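Local structure of outer membrane protein SusF (Bacteroides thetaiotaomicron, 4FE9) at residues Thr294-Phe299 against Ile438-Asn443; Ala29-Gly34 against Ile115-Ser120; Val98-Tyr103 against Leu140-Thr145; Asp151-Val156 against Asn178-Glu183; Leu390-Gly395 against Glu400-Ala405. The protein binds starch at the surface of the cell before its import into the periplasm, through several carbohydrate-binding modules. All blocks are in the same frame, centred on the assembly; numbering follows the deposited sequence. Where two conformers were deposited one is given.

Contact 1 of 5, residues Thr294-Phe299 against Ile438-Asn443. With EDO (1,2-ethanediol), chain F.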
# COMPACT_ATOMS: atom_id res chain seq x y z
N THR A 294 1.12 10.58 10.23
CA THR A 294 -0.30 10.75 9.99
C THR A 294 -0.88 11.98 10.67
O THR A 294 -0.51 12.30 11.83
CB THR A 294 -1.09 9.51 10.37
OG1 THR A 294 -1.09 9.37 11.80
CG2 THR A 294 -0.46 8.29 9.76
N PHE A 295 -1.79 12.66 9.97
CA PHE A 295 -2.20 14.03 10.31
C PHE A 295 -3.65 14.22 9.92
O PHE A 295 -4.18 13.45 9.11
CB PHE A 295 -1.36 15.08 9.56
CG PHE A 295 0.08 14.97 9.81
CD1 PHE A 295 0.68 15.69 10.83
CD2 PHE A 295 0.89 14.21 8.98
CE1 PHE A 295 2.04 15.56 11.09
CE2 PHE A 295 2.25 14.10 9.21
CZ PHE A 295 2.82 14.76 10.27
N TRP A 296 -4.30 15.21 10.51
CA TRP A 296 -5.68 15.53 10.19
C TRP A 296 -5.98 17.02 10.40
O TRP A 296 -5.18 17.77 11.01
CB TRP A 296 -6.66 14.65 10.97
CG TRP A 296 -6.69 14.94 12.49
CD1 TRP A 296 -5.78 14.52 13.43
CD2 TRP A 296 -7.56 15.86 13.16
NE1 TRP A 296 -6.03 15.12 14.65
CE2 TRP A 296 -7.16 15.90 14.53
CE3 TRP A 296 -8.58 16.72 12.74
CZ2 TRP A 296 -7.81 16.66 15.46
CZ3 TRP A 296 -9.28 17.43 13.68
CH2 TRP A 296 -8.91 17.40 15.03
N GLY A 297 -7.04 17.49 9.75
CA GLY A 297 -7.54 18.82 9.99
C GLY A 297 -8.98 18.91 9.58
O GLY A 297 -9.46 18.09 8.79
N ILE A 298 -9.68 19.90 10.10
CA ILE A 298 -11.00 20.23 9.57
C ILE A 298 -10.99 21.56 8.86
O ILE A 298 -10.41 22.53 9.36
CB ILE A 298 -12.06 20.21 10.64
CG1 ILE A 298 -12.41 18.77 10.97
CG2 ILE A 298 -13.33 20.99 10.18
CD1 ILE A 298 -13.26 18.59 12.20
N PHE A 299 -11.34 21.52 7.57
CA PHE A 299 -11.08 22.63 6.67
C PHE A 299 -12.32 22.88 5.81
O PHE A 299 -13.16 21.99 5.64
CB PHE A 299 -9.88 22.35 5.76
CG PHE A 299 -8.57 22.22 6.48
CD1 PHE A 299 -7.96 23.35 7.05
CD2 PHE A 299 -7.91 21.01 6.50
CE1 PHE A 299 -6.74 23.23 7.71
CE2 PHE A 299 -6.68 20.88 7.16
CZ PHE A 299 -6.06 22.01 7.70
N ILE A 438 -8.73 26.86 20.16
CA ILE A 438 -8.73 25.40 20.06
C ILE A 438 -7.34 24.87 20.33
O ILE A 438 -6.39 25.37 19.75
CB ILE A 438 -9.23 24.92 18.69
CG1 ILE A 438 -10.57 25.58 18.36
CG2 ILE A 438 -9.40 23.40 18.72
CD1 ILE A 438 -11.28 24.99 17.14
N ALA A 439 -7.21 24.08 21.39
CA ALA A 439 -5.93 23.42 21.73
C ALA A 439 -6.01 21.94 21.39
O ALA A 439 -6.70 21.17 22.08
CB ALA A 439 -5.61 23.58 23.22
N TYR A 440 -5.24 21.54 20.39
CA TYR A 440 -5.19 20.15 19.99
C TYR A 440 -4.26 19.36 20.91
O TYR A 440 -3.07 19.71 21.06
CB TYR A 440 -4.69 20.04 18.55
CG TYR A 440 -5.62 20.68 17.56
CD1 TYR A 440 -6.79 20.04 17.19
CD2 TYR A 440 -5.41 21.99 17.11
CE1 TYR A 440 -7.70 20.65 16.34
CE2 TYR A 440 -6.32 22.61 16.26
CZ TYR A 440 -7.43 21.92 15.84
OH TYR A 440 -8.33 22.50 14.94
N ARG A 441 -4.70 18.16 21.27
CA ARG A 441 -3.85 17.28 22.05
C ARG A 441 -2.63 16.87 21.24
O ARG A 441 -1.50 16.90 21.73
CB ARG A 441 -4.61 16.05 22.54
CG ARG A 441 -3.68 14.96 23.11
CD ARG A 441 -4.45 13.98 24.00
NE ARG A 441 -3.57 12.88 24.43
CZ ARG A 441 -3.98 11.82 25.10
NH1 ARG A 441 -3.08 10.95 25.59
NH2 ARG A 441 -5.28 11.69 25.41
N GLY A 442 -2.85 16.45 19.99
CA GLY A 442 -1.76 16.03 19.15
C GLY A 442 -1.04 14.81 19.71
O GLY A 442 -1.70 13.89 20.24
N ASN A 443 0.29 14.89 19.77
CA ASN A 443 1.12 13.83 20.40
C ASN A 443 1.26 13.88 21.91
O ASN A 443 2.04 13.10 22.48
CB ASN A 443 2.51 13.79 19.78
CG ASN A 443 2.50 13.27 18.39
OD1 ASN A 443 1.90 12.21 18.11
ND2 ASN A 443 3.09 14.01 17.47
C1 EDO F . -7.66 22.54 11.68
O1 EDO F . -8.50 21.44 12.05
C2 EDO F . -6.24 22.03 11.62
O2 EDO F . -5.36 23.12 11.33
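Trp296 places CG between its backbone N and carbonyl carbon (chi1 69°), while Tyr440 holds CG beside its own N, anti to the carbonyl carbon (chi1 -64°), so that the edge of the phenol comes up to the outer benzo part of the indole. The pair is an offset edge-to-face stack. The edge of Tyr440 is turned to the face of the six-membered ring of Trp296, the planes stand at 81°, and the centroids are 5.6 Å apart. The offset follows from the distances: Trp296 CH2 lies 3.7 Å from Tyr440 CE1, and Trp296 CZ2 lies 3.9 Å from Tyr440 CD1, so the outer benzo atoms carry the touch. Ile438 CG2, from the same strand as Tyr440, sits above one face of the Tyr440 ring, toward its rim.

In this crystal a 1,2-ethanediol, probably from the crystallisation liquor, bridges the phenol and the other strand. It accepts a nearly straight bond from Ile298 N to its O1 (2.8 Å), and the same O1 is hydrogen-bonded to Tyr440 OH at 3.1 Å. Its link to Ile298 O is weak.

The contact joins the second carbohydrate-binding module to the third. Strand 294-301 runs between strands 283-287 and 348-357 of the second module, where Trp296 also packs on Val286. From the third module, loop residue Thr429 and Phe431 of strand 430-434 touch the indole, Phe462 touches Tyr440, and strand 437-440 pairs with strand 430-434.

Contact 2 of 5, residues Ala29-Gly34 against Ile115-Ser120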
# COMPACT_ATOMS: atom_id res chain seq x y z
N ALA A 29 -5.90 -19.58 -37.97
CA ALA A 29 -5.18 -20.73 -37.43
C ALA A 29 -5.93 -21.25 -36.22
O ALA A 29 -6.56 -20.47 -35.51
CB ALA A 29 -3.77 -20.34 -37.05
N THR A 30 -5.78 -22.53 -35.95
CA THR A 30 -6.35 -23.10 -34.74
C THR A 30 -5.27 -23.71 -33.93
O THR A 30 -4.46 -24.48 -34.44
CB THR A 30 -7.41 -24.17 -35.07
OG1 THR A 30 -8.47 -23.55 -35.80
CG2 THR A 30 -7.98 -24.79 -33.77
N PHE A 31 -5.13 -23.21 -32.72
CA PHE A 31 -4.20 -23.74 -31.73
C PHE A 31 -4.93 -24.62 -30.72
O PHE A 31 -6.06 -24.30 -30.31
CB PHE A 31 -3.56 -22.59 -30.99
CG PHE A 31 -2.69 -21.74 -31.85
CD1 PHE A 31 -1.35 -22.10 -32.08
CD2 PHE A 31 -3.20 -20.60 -32.47
CE1 PHE A 31 -0.57 -21.38 -32.99
CE2 PHE A 31 -2.40 -19.81 -33.27
CZ PHE A 31 -1.08 -20.22 -33.57
N THR A 32 -4.20 -25.60 -30.19
CA THR A 32 -4.69 -26.40 -29.05
C THR A 32 -3.63 -26.47 -27.96
O THR A 32 -2.43 -26.39 -28.24
CB THR A 32 -5.01 -27.84 -29.48
OG1 THR A 32 -3.83 -28.41 -30.05
CG2 THR A 32 -6.15 -27.87 -30.52
N ALA A 33 -4.07 -26.71 -26.72
CA ALA A 33 -3.11 -26.86 -25.60
C ALA A 33 -2.23 -28.09 -25.81
O ALA A 33 -2.67 -29.06 -26.43
CB ALA A 33 -3.86 -26.93 -24.22
N GLY A 34 -0.94 -27.95 -25.53
CA GLY A 34 0.01 -29.05 -25.72
C GLY A 34 -0.23 -30.18 -24.73
O GLY A 34 -1.05 -30.06 -23.80
N ILE A 115 -2.13 -18.61 -23.11
CA ILE A 115 -1.08 -18.52 -24.13
C ILE A 115 -1.63 -17.93 -25.41
O ILE A 115 -2.63 -18.42 -25.95
CB ILE A 115 -0.50 -19.88 -24.43
CG1 ILE A 115 -0.04 -20.54 -23.13
CG2 ILE A 115 0.65 -19.77 -25.41
CD1 ILE A 115 0.23 -21.98 -23.26
N SER A 116 -1.06 -16.82 -25.83
CA SER A 116 -1.48 -16.15 -27.05
C SER A 116 -0.35 -16.20 -28.06
O SER A 116 0.70 -15.60 -27.83
CB SER A 116 -1.79 -14.68 -26.73
OG SER A 116 -2.64 -14.10 -27.70
N ILE A 117 -0.54 -16.94 -29.17
CA ILE A 117 0.47 -17.03 -30.23
C ILE A 117 0.04 -16.25 -31.47
O ILE A 117 -1.07 -16.44 -31.98
CB ILE A 117 0.76 -18.47 -30.64
CG1 ILE A 117 1.21 -19.30 -29.43
CG2 ILE A 117 1.86 -18.49 -31.70
CD1 ILE A 117 1.34 -20.78 -29.71
N ASN A 118 0.82 -15.25 -31.82
CA ASN A 118 0.55 -14.46 -33.02
C ASN A 118 1.50 -14.97 -34.11
O ASN A 118 2.74 -14.85 -33.98
CB ASN A 118 0.80 -12.96 -32.72
CG ASN A 118 0.49 -12.05 -33.89
OD1 ASN A 118 0.80 -12.37 -35.07
ND2 ASN A 118 -0.04 -10.89 -33.59
N ALA A 119 0.96 -15.72 -35.07
CA ALA A 119 1.79 -16.30 -36.11
C ALA A 119 1.47 -15.72 -37.50
O ALA A 119 0.39 -15.17 -37.72
CB ALA A 119 1.64 -17.84 -36.12
N SER A 120 2.41 -15.93 -38.43
CA SER A 120 2.20 -15.61 -39.84
C SER A 120 2.60 -16.77 -40.72
O SER A 120 3.46 -17.58 -40.35
CB SER A 120 2.99 -14.36 -40.25
OG SER A 120 2.45 -13.21 -39.63
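Phe31 and Ile117 meet through a CH-pi contact: Phe31 holds CG beside its backbone N (chi1 -66°), which brings one ring face under Ile117 CB, 4.2 Å from the centroid and 25° off the normal, hence displaced toward the rim. The remaining contacts are apolar. Ile117 CD1 lies 3.8 Å from Phe31 CD1, and Ile117 CG2 comes to 3.9 Å from Phe31 CZ, so both branches of the isoleucine flank the atom above the face. Ala119 adds its methyl at the ring edge, near the plane, with CB 4.4 Å from Phe31 CZ.

The CA atoms of Phe31 and Ile117 are 8.3 Å apart and both side chains point across the gap, evidence that strands 27-33 and 111-122 face each other, consistent with an Ig-like fold. Phe88 of strand 87-91 touches both Phe31 and Ile117. A serine in place of Phe31 would probably open a gap beneath Ile117 and Ala119 and leave a hydroxyl in an apolar setting. The meeting is almost entirely carbon against carbon, with Ile117 O beside Phe31 CE2; no hydrogen bond forms between the two segments, and cohesion rests on burial, shape and the weak CH-pi contact.

Contact 3 of 5, residues Val98-Tyr103 against Leu140-Thr145. With EDO (1,2-ethanediol), chain D.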
# COMPACT_ATOMS: atom_id res chain seq x y z
N VAL A 98 8.38 -17.59 -15.14
CA VAL A 98 7.48 -16.60 -15.68
C VAL A 98 6.12 -16.66 -14.96
O VAL A 98 5.47 -15.63 -14.75
CB VAL A 98 7.34 -16.77 -17.23
CG1 VAL A 98 6.18 -16.00 -17.74
CG2 VAL A 98 8.64 -16.29 -17.92
N THR A 99 5.70 -17.86 -14.55
CA THR A 99 4.43 -18.04 -13.85
C THR A 99 4.48 -17.30 -12.49
O THR A 99 3.53 -16.59 -12.11
CB THR A 99 4.11 -19.58 -13.60
OG1 THR A 99 3.92 -20.25 -14.86
CG2 THR A 99 2.82 -19.73 -12.77
N GLN A 100 5.64 -17.38 -11.83
CA GLN A 100 5.75 -16.83 -10.47
C GLN A 100 5.84 -15.30 -10.53
O GLN A 100 5.14 -14.64 -9.83
CB GLN A 100 6.96 -17.47 -9.75
CG GLN A 100 6.80 -19.01 -9.51
CD GLN A 100 7.95 -19.60 -8.69
OE1 GLN A 100 8.44 -18.98 -7.78
NE2 GLN A 100 8.31 -20.85 -8.98
N GLU A 101 6.50 -14.78 -11.55
CA GLU A 101 6.45 -13.34 -11.85
C GLU A 101 5.06 -12.81 -12.17
O GLU A 101 4.59 -11.88 -11.54
CB GLU A 101 7.42 -12.98 -12.96
CG GLU A 101 8.84 -13.20 -12.57
CD GLU A 101 9.37 -12.07 -11.67
OE1 GLU A 101 8.62 -11.08 -11.41
OE2 GLU A 101 10.55 -12.17 -11.23
N ALA A 102 4.37 -13.47 -13.10
CA ALA A 102 3.01 -13.08 -13.44
C ALA A 102 2.15 -12.91 -12.21
O ALA A 102 1.29 -12.03 -12.18
CB ALA A 102 2.38 -14.07 -14.38
N TYR A 103 2.25 -13.86 -11.26
CA TYR A 103 1.37 -13.85 -10.11
C TYR A 103 2.00 -13.20 -8.88
O TYR A 103 1.44 -13.23 -7.80
CB TYR A 103 0.87 -15.27 -9.77
CG TYR A 103 -0.19 -15.80 -10.74
CD1 TYR A 103 -1.53 -15.51 -10.54
CD2 TYR A 103 0.19 -16.47 -11.92
CE1 TYR A 103 -2.51 -15.92 -11.47
CE2 TYR A 103 -0.79 -16.92 -12.84
CZ TYR A 103 -2.14 -16.61 -12.60
OH TYR A 103 -3.11 -17.03 -13.47
N LEU A 140 0.02 -24.46 -14.14
CA LEU A 140 1.28 -24.88 -13.58
C LEU A 140 1.23 -24.60 -12.07
O LEU A 140 0.74 -23.54 -11.64
CB LEU A 140 2.46 -24.10 -14.22
CG LEU A 140 3.88 -24.39 -13.71
CD1 LEU A 140 4.95 -24.34 -14.83
CD2 LEU A 140 4.27 -23.43 -12.58
N GLN A 141 1.72 -25.54 -11.29
CA GLN A 141 1.77 -25.36 -9.85
C GLN A 141 3.21 -25.32 -9.41
O GLN A 141 3.93 -26.32 -9.49
CB GLN A 141 1.06 -26.53 -9.15
CG GLN A 141 1.10 -26.43 -7.60
CD GLN A 141 0.65 -27.71 -6.93
OE1 GLN A 141 0.06 -28.56 -7.57
NE2 GLN A 141 0.99 -27.88 -5.69
N PRO A 142 3.63 -24.17 -8.88
CA PRO A 142 5.01 -24.06 -8.42
C PRO A 142 5.27 -25.05 -7.30
O PRO A 142 4.33 -25.60 -6.75
CB PRO A 142 5.09 -22.63 -7.90
CG PRO A 142 4.07 -21.88 -8.67
CD PRO A 142 2.93 -22.87 -8.87
N ALA A 143 6.54 -25.33 -7.05
CA ALA A 143 6.94 -26.37 -6.10
C ALA A 143 6.56 -25.94 -4.68
O ALA A 143 6.21 -24.77 -4.43
CB ALA A 143 8.40 -26.61 -6.18
N THR A 144 6.40 -26.94 -3.84
CA THR A 144 6.05 -26.74 -2.45
C THR A 144 7.01 -25.77 -1.77
O THR A 144 8.20 -25.82 -1.99
CB THR A 144 6.06 -28.10 -1.75
OG1 THR A 144 5.01 -28.90 -2.32
CG2 THR A 144 5.83 -27.96 -0.22
N THR A 145 6.47 -24.78 -1.09
CA THR A 145 7.32 -23.83 -0.38
C THR A 145 7.69 -24.36 1.00
O THR A 145 7.09 -25.32 1.47
CB THR A 145 6.69 -22.48 -0.28
OG1 THR A 145 5.53 -22.55 0.54
CG2 THR A 145 6.28 -21.96 -1.70
C1 EDO D . 0.96 -31.45 -4.75
O1 EDO D . 0.96 -30.49 -3.68
C2 EDO D . 2.38 -31.60 -5.29
O2 EDO D . 3.32 -31.64 -4.19
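Thr99 and Gln100 are polar residues that meet Leu140 and Pro142 with no polar partner across the interface; their hydrogen bonds turn back to helix 92-102 or to the loop after it. Thr99 sets its hydroxyl anti to the carbonyl carbon, beside its backbone N (chi1 -65°), and from there OG1 bonds to the backbone O of Leu95, one helical turn earlier. Leu140 CD2 packs against three atoms of this threonine, lying 4.0 Å from both Thr99 CB and Thr99 CG2, and 3.9 Å from Thr99 OG1, whose partner is already Leu95 O; the two side chains cross at a slant.

Gln100 and Pro142 run antiparallel to one another, passing flank to flank. The extended glutamine brings CG to 4.0 Å from Pro142 CG, and its amide NE2 passes 3.8 Å from Pro142 CB. That amide is fixed at both ends: NE2 is hydrogen-bonded to Asp96 OD1 and OE1 to Arg106 NE.

Segment 140-145 is the end of strand 128-141 and the chain running on toward the first carbohydrate-binding module. Helix 92-102 thus packs on the end of strand 128-141 of its own domain and, through Gln100 on Phe224, touches that module. Because the buried amide and hydroxyl have partners near at hand in the sequence, the parts they turn to the leucine and proline can behave as apolar ones, and the contact is held by van der Waals packing.

Contact 4 of 5, residues Asp151-Val156 against Asn178-Glu183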
# COMPACT_ATOMS: atom_id res chain seq x y z
N ASP A 151 7.77 -20.95 15.38
CA ASP A 151 8.38 -19.96 16.25
C ASP A 151 8.84 -18.70 15.50
O ASP A 151 9.54 -17.88 16.05
CB ASP A 151 9.55 -20.58 16.99
CG ASP A 151 9.11 -21.73 17.89
OD1 ASP A 151 8.32 -21.46 18.81
OD2 ASP A 151 9.42 -22.91 17.58
N GLY A 152 8.44 -18.55 14.24
CA GLY A 152 8.62 -17.26 13.55
C GLY A 152 9.95 -17.13 12.82
O GLY A 152 10.61 -18.12 12.53
N TYR A 153 10.34 -15.89 12.53
CA TYR A 153 11.49 -15.61 11.67
C TYR A 153 12.37 -14.51 12.28
O TYR A 153 11.86 -13.60 12.90
CB TYR A 153 11.00 -15.15 10.29
CG TYR A 153 10.28 -16.23 9.55
CD1 TYR A 153 11.00 -17.19 8.86
CD2 TYR A 153 8.92 -16.47 9.78
CE1 TYR A 153 10.37 -18.37 8.36
CE2 TYR A 153 8.28 -17.63 9.26
CZ TYR A 153 9.01 -18.53 8.51
OH TYR A 153 8.41 -19.68 8.03
N TYR A 154 13.66 -14.57 11.98
CA TYR A 154 14.61 -13.60 12.49
C TYR A 154 15.39 -12.94 11.31
O TYR A 154 15.64 -13.60 10.29
CB TYR A 154 15.58 -14.29 13.43
CG TYR A 154 14.96 -14.66 14.73
CD1 TYR A 154 14.12 -15.77 14.82
CD2 TYR A 154 15.17 -13.89 15.87
CE1 TYR A 154 13.53 -16.13 16.04
CE2 TYR A 154 14.62 -14.26 17.09
CZ TYR A 154 13.78 -15.36 17.17
OH TYR A 154 13.18 -15.68 18.37
N ILE A 155 15.75 -11.66 11.46
CA ILE A 155 16.73 -11.03 10.57
C ILE A 155 18.10 -11.03 11.20
O ILE A 155 18.27 -10.68 12.40
CB ILE A 155 16.36 -9.59 10.25
CG1 ILE A 155 14.95 -9.50 9.66
CG2 ILE A 155 17.43 -8.93 9.35
CD1 ILE A 155 14.85 -9.99 8.28
N VAL A 156 19.10 -11.37 10.39
CA VAL A 156 20.50 -11.27 10.76
C VAL A 156 21.22 -10.57 9.57
O VAL A 156 21.01 -10.95 8.42
CB VAL A 156 21.09 -12.70 10.95
CG1 VAL A 156 22.60 -12.66 11.13
CG2 VAL A 156 20.46 -13.38 12.13
N ASN A 178 0.43 -14.10 7.35
CA ASN A 178 1.53 -14.56 6.50
C ASN A 178 2.65 -13.56 6.47
O ASN A 178 3.67 -13.78 5.84
CB ASN A 178 1.05 -14.77 5.07
CG ASN A 178 -0.11 -15.72 5.00
OD1 ASN A 178 0.00 -16.88 5.42
ND2 ASN A 178 -1.20 -15.29 4.34
N LEU A 179 2.38 -12.38 7.00
CA LEU A 179 3.26 -11.25 6.86
C LEU A 179 4.09 -10.98 8.14
O LEU A 179 3.54 -10.94 9.28
CB LEU A 179 2.45 -10.03 6.49
CG LEU A 179 3.22 -8.74 6.15
CD1 LEU A 179 4.16 -8.96 4.95
CD2 LEU A 179 2.20 -7.61 5.84
N TYR A 180 5.42 -10.94 7.98
CA TYR A 180 6.35 -10.63 9.05
C TYR A 180 7.11 -9.35 8.75
O TYR A 180 7.51 -9.11 7.61
CB TYR A 180 7.34 -11.76 9.25
CG TYR A 180 6.71 -13.05 9.59
CD1 TYR A 180 6.57 -13.45 10.92
CD2 TYR A 180 6.12 -13.84 8.60
CE1 TYR A 180 5.95 -14.65 11.24
CE2 TYR A 180 5.41 -14.99 8.93
CZ TYR A 180 5.37 -15.41 10.24
OH TYR A 180 4.76 -16.59 10.56
N ILE A 181 7.36 -8.57 9.78
CA ILE A 181 7.82 -7.20 9.63
C ILE A 181 9.00 -6.98 10.58
O ILE A 181 8.94 -7.40 11.74
CB ILE A 181 6.71 -6.20 10.03
CG1 ILE A 181 5.46 -6.40 9.17
CG2 ILE A 181 7.21 -4.78 9.93
CD1 ILE A 181 5.63 -5.96 7.79
N LEU A 182 9.97 -6.19 10.15
CA LEU A 182 10.94 -5.61 11.06
C LEU A 182 11.20 -4.18 10.69
O LEU A 182 11.60 -3.89 9.58
CB LEU A 182 12.27 -6.38 11.03
CG LEU A 182 13.26 -5.90 12.07
CD1 LEU A 182 12.97 -6.54 13.41
CD2 LEU A 182 14.71 -6.15 11.63
N GLU A 183 11.03 -3.29 11.65
CA GLU A 183 11.45 -1.93 11.51
C GLU A 183 12.80 -1.77 12.15
O GLU A 183 13.05 -2.33 13.18
CB GLU A 183 10.44 -1.00 12.15
CG GLU A 183 9.03 -1.22 11.62
CD GLU A 183 8.01 -0.34 12.29
OE1 GLU A 183 7.92 0.86 11.95
OE2 GLU A 183 7.39 -0.80 13.27
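Gly152 comes first against Tyr180, its CA 4.4 Å from Tyr180 CE1. Its backbone (phi 90°) would press any CB against the preceding carbonyl O, a conformation only glycine takes comfortably. Tyr153 follows with the main interaction, a T-shaped stack in which its edge is driven into the face of Tyr180, whose CG stands beside its backbone N (chi1 -60°) and so presents that face. The ring planes stand at 70° and the centroids are 4.9 Å apart; Tyr153 CD2 hangs 3.6 Å above the plane of the Tyr180 ring, over its centre, so that all six carbons of that ring lie near it. Tyr153 OH reaches out of the pair to bond Asp149 N, which pins the ring's far end, and Phe245 forms a second edge-to-face pair with Tyr153.

Strands 153-157 and 179-186 belong to one antiparallel sheet of the first carbohydrate-binding module, both pairing with strand 168-172 between them. They run in roughly the same direction, and side chains that point at each other with a CA separation of 7.6 Å for Tyr153 and Tyr180 are consistent with a sheet curled around its interior. A leucine in place of Tyr180 would probably leave Tyr153 CD2 without an aromatic face to point into and open a gap beside Gly152.

Further along, Ile155 turns its CG1 to Leu182 CD2 at 3.9 Å. Ile155 also packs on Phe192, a residue of the glucose site.

Contact 5 of 5, residues Leu390-Gly395 against Glu400-Ala405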
# COMPACT_ATOMS: atom_id res chain seq x y z
N LEU A 390 -23.03 14.15 18.40
CA LEU A 390 -22.51 14.81 17.19
C LEU A 390 -22.73 16.32 17.19
O LEU A 390 -23.75 16.79 17.62
CB LEU A 390 -23.17 14.18 15.97
CG LEU A 390 -22.56 14.43 14.61
CD1 LEU A 390 -21.45 13.43 14.38
CD2 LEU A 390 -23.64 14.31 13.51
N PHE A 391 -21.73 17.09 16.74
CA PHE A 391 -21.86 18.53 16.68
C PHE A 391 -22.59 18.86 15.37
O PHE A 391 -22.18 18.38 14.30
CB PHE A 391 -20.47 19.21 16.61
CG PHE A 391 -19.82 19.48 17.97
CD1 PHE A 391 -19.13 20.67 18.17
CD2 PHE A 391 -19.63 18.45 18.88
CE1 PHE A 391 -18.37 20.88 19.33
CE2 PHE A 391 -18.93 18.68 20.09
CZ PHE A 391 -18.30 19.89 20.29
N THR A 392 -23.51 19.82 15.42
CA THR A 392 -24.04 20.40 14.19
C THR A 392 -22.93 21.05 13.38
O THR A 392 -22.06 21.73 13.94
CB THR A 392 -25.15 21.46 14.47
OG1 THR A 392 -24.54 22.75 14.59
CG2 THR A 392 -25.91 21.13 15.73
N VAL A 393 -23.06 20.97 12.05
CA VAL A 393 -22.07 21.48 11.11
C VAL A 393 -22.54 22.79 10.43
O VAL A 393 -23.57 22.82 9.79
CB VAL A 393 -21.78 20.42 9.99
CG1 VAL A 393 -20.77 20.94 9.00
CG2 VAL A 393 -21.30 19.12 10.59
N PRO A 394 -21.71 23.83 10.45
CA PRO A 394 -22.11 25.07 9.84
C PRO A 394 -22.22 24.96 8.30
O PRO A 394 -21.39 24.28 7.67
CB PRO A 394 -20.98 26.02 10.20
CG PRO A 394 -19.77 25.14 10.29
CD PRO A 394 -20.27 23.81 10.79
N GLY A 395 -23.12 25.76 7.70
CA GLY A 395 -23.17 25.94 6.25
C GLY A 395 -22.21 26.98 5.71
O GLY A 395 -21.82 26.92 4.53
N GLU A 400 -19.72 27.88 12.85
CA GLU A 400 -19.27 27.24 14.06
C GLU A 400 -19.97 25.91 14.22
O GLU A 400 -21.16 25.79 13.91
CB GLU A 400 -19.50 28.16 15.28
CG GLU A 400 -18.70 29.49 15.17
CD GLU A 400 -18.89 30.45 16.36
OE1 GLU A 400 -18.05 31.36 16.51
OE2 GLU A 400 -19.90 30.32 17.12
N PHE A 401 -19.19 24.87 14.49
CA PHE A 401 -19.77 23.62 14.94
C PHE A 401 -20.25 23.84 16.37
O PHE A 401 -19.60 24.52 17.15
CB PHE A 401 -18.70 22.49 14.89
CG PHE A 401 -18.14 22.23 13.50
CD1 PHE A 401 -17.37 23.17 12.87
CD2 PHE A 401 -18.36 21.03 12.86
CE1 PHE A 401 -16.88 22.95 11.58
CE2 PHE A 401 -17.85 20.79 11.59
CZ PHE A 401 -17.10 21.76 10.95
N VAL A 402 -21.40 23.26 16.71
CA VAL A 402 -21.97 23.44 18.03
C VAL A 402 -22.42 22.13 18.58
O VAL A 402 -22.97 21.31 17.87
CB VAL A 402 -23.17 24.46 17.99
CG1 VAL A 402 -23.73 24.70 19.41
CG2 VAL A 402 -22.71 25.78 17.37
N SER A 403 -22.03 21.87 19.83
CA SER A 403 -22.35 20.61 20.49
C SER A 403 -23.78 20.61 21.00
O SER A 403 -24.38 21.66 21.17
CB SER A 403 -21.38 20.37 21.67
OG SER A 403 -21.49 21.40 22.66
N PRO A 404 -24.31 19.41 21.28
CA PRO A 404 -25.52 19.18 22.07
C PRO A 404 -25.34 19.68 23.50
O PRO A 404 -24.35 19.32 24.14
CB PRO A 404 -25.64 17.66 22.09
CG PRO A 404 -24.65 17.16 21.05
CD PRO A 404 -23.58 18.17 21.01
N ALA A 405 -26.27 20.48 23.99
CA ALA A 405 -26.15 21.07 25.34
C ALA A 405 -25.76 20.02 26.39
O ALA A 405 -26.29 18.90 26.40
CB ALA A 405 -27.47 21.77 25.74
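Thr392 and Val402 exchange two backbone hydrogen bonds, forming a single antiparallel hydrogen-bonded pair. Thr392 N gives to Val402 O at 2.9 Å with a bent N-H...O angle of 134°, while Val402 N gives to Thr392 O at 3.2 Å, straighter at 152° and directed at a lone pair. Two CA-H...O contacts flank these bonds: Phe391 CA lies 3.2 Å from Val402 O and Phe401 CA 3.1 Å from Thr392 O, so each carbonyl oxygen has two neighbours.

Beyond the bridge two phenylalanine rings take up the packing. Ser403 CB sits over one face of Phe391, 3.5 Å from the centroid, while its OG, set between the backbone N and the carbonyl carbon, is hydrogen-bonded to Val458 N. Phe401 CB comes in at the edge of the Phe391 ring. Pro394 meets the ring of Phe401 more squarely: its CD is 3.5 Å from the centroid and 9° off the normal, with the proline ring crossing at an angle. Val393 lies alongside Phe401, its CG1 3.9 Å from Phe401 CE2. The ring of Phe401 also forms edge-to-face pairs with Phe462 and with Trp349 of the second module, and Glu400 makes a salt bridge to Arg468.

The bridge closes a short reversal of chain at the edge of strand 401-402, which pairs with strand 458-461 in a three-stranded antiparallel sheet of the third module, consistent with the Ig-like fold of this protein.

Along the chain contact 2 opens first, contact 3 interleaves with it, and contact 4 follows; the first segment of contact 1 comes next, and both segments of contact 5 lie between the two segments of contact 1. Contacts 2 and 3, with centres about 23 Å apart, both reach the sheet containing strand 128-141; the centre of contact 4 is about 23 Å from that of contact 3, in the first carbohydrate-binding module. Contacts 1 and 5 have centres about 18 Å apart and touch through Ile298 CG2 and Phe401 CZ (3.9 Å). Contacts 2 and 5, with centres about 67 Å apart, mark an elongated multidomain chain whose last two modules pack against each other.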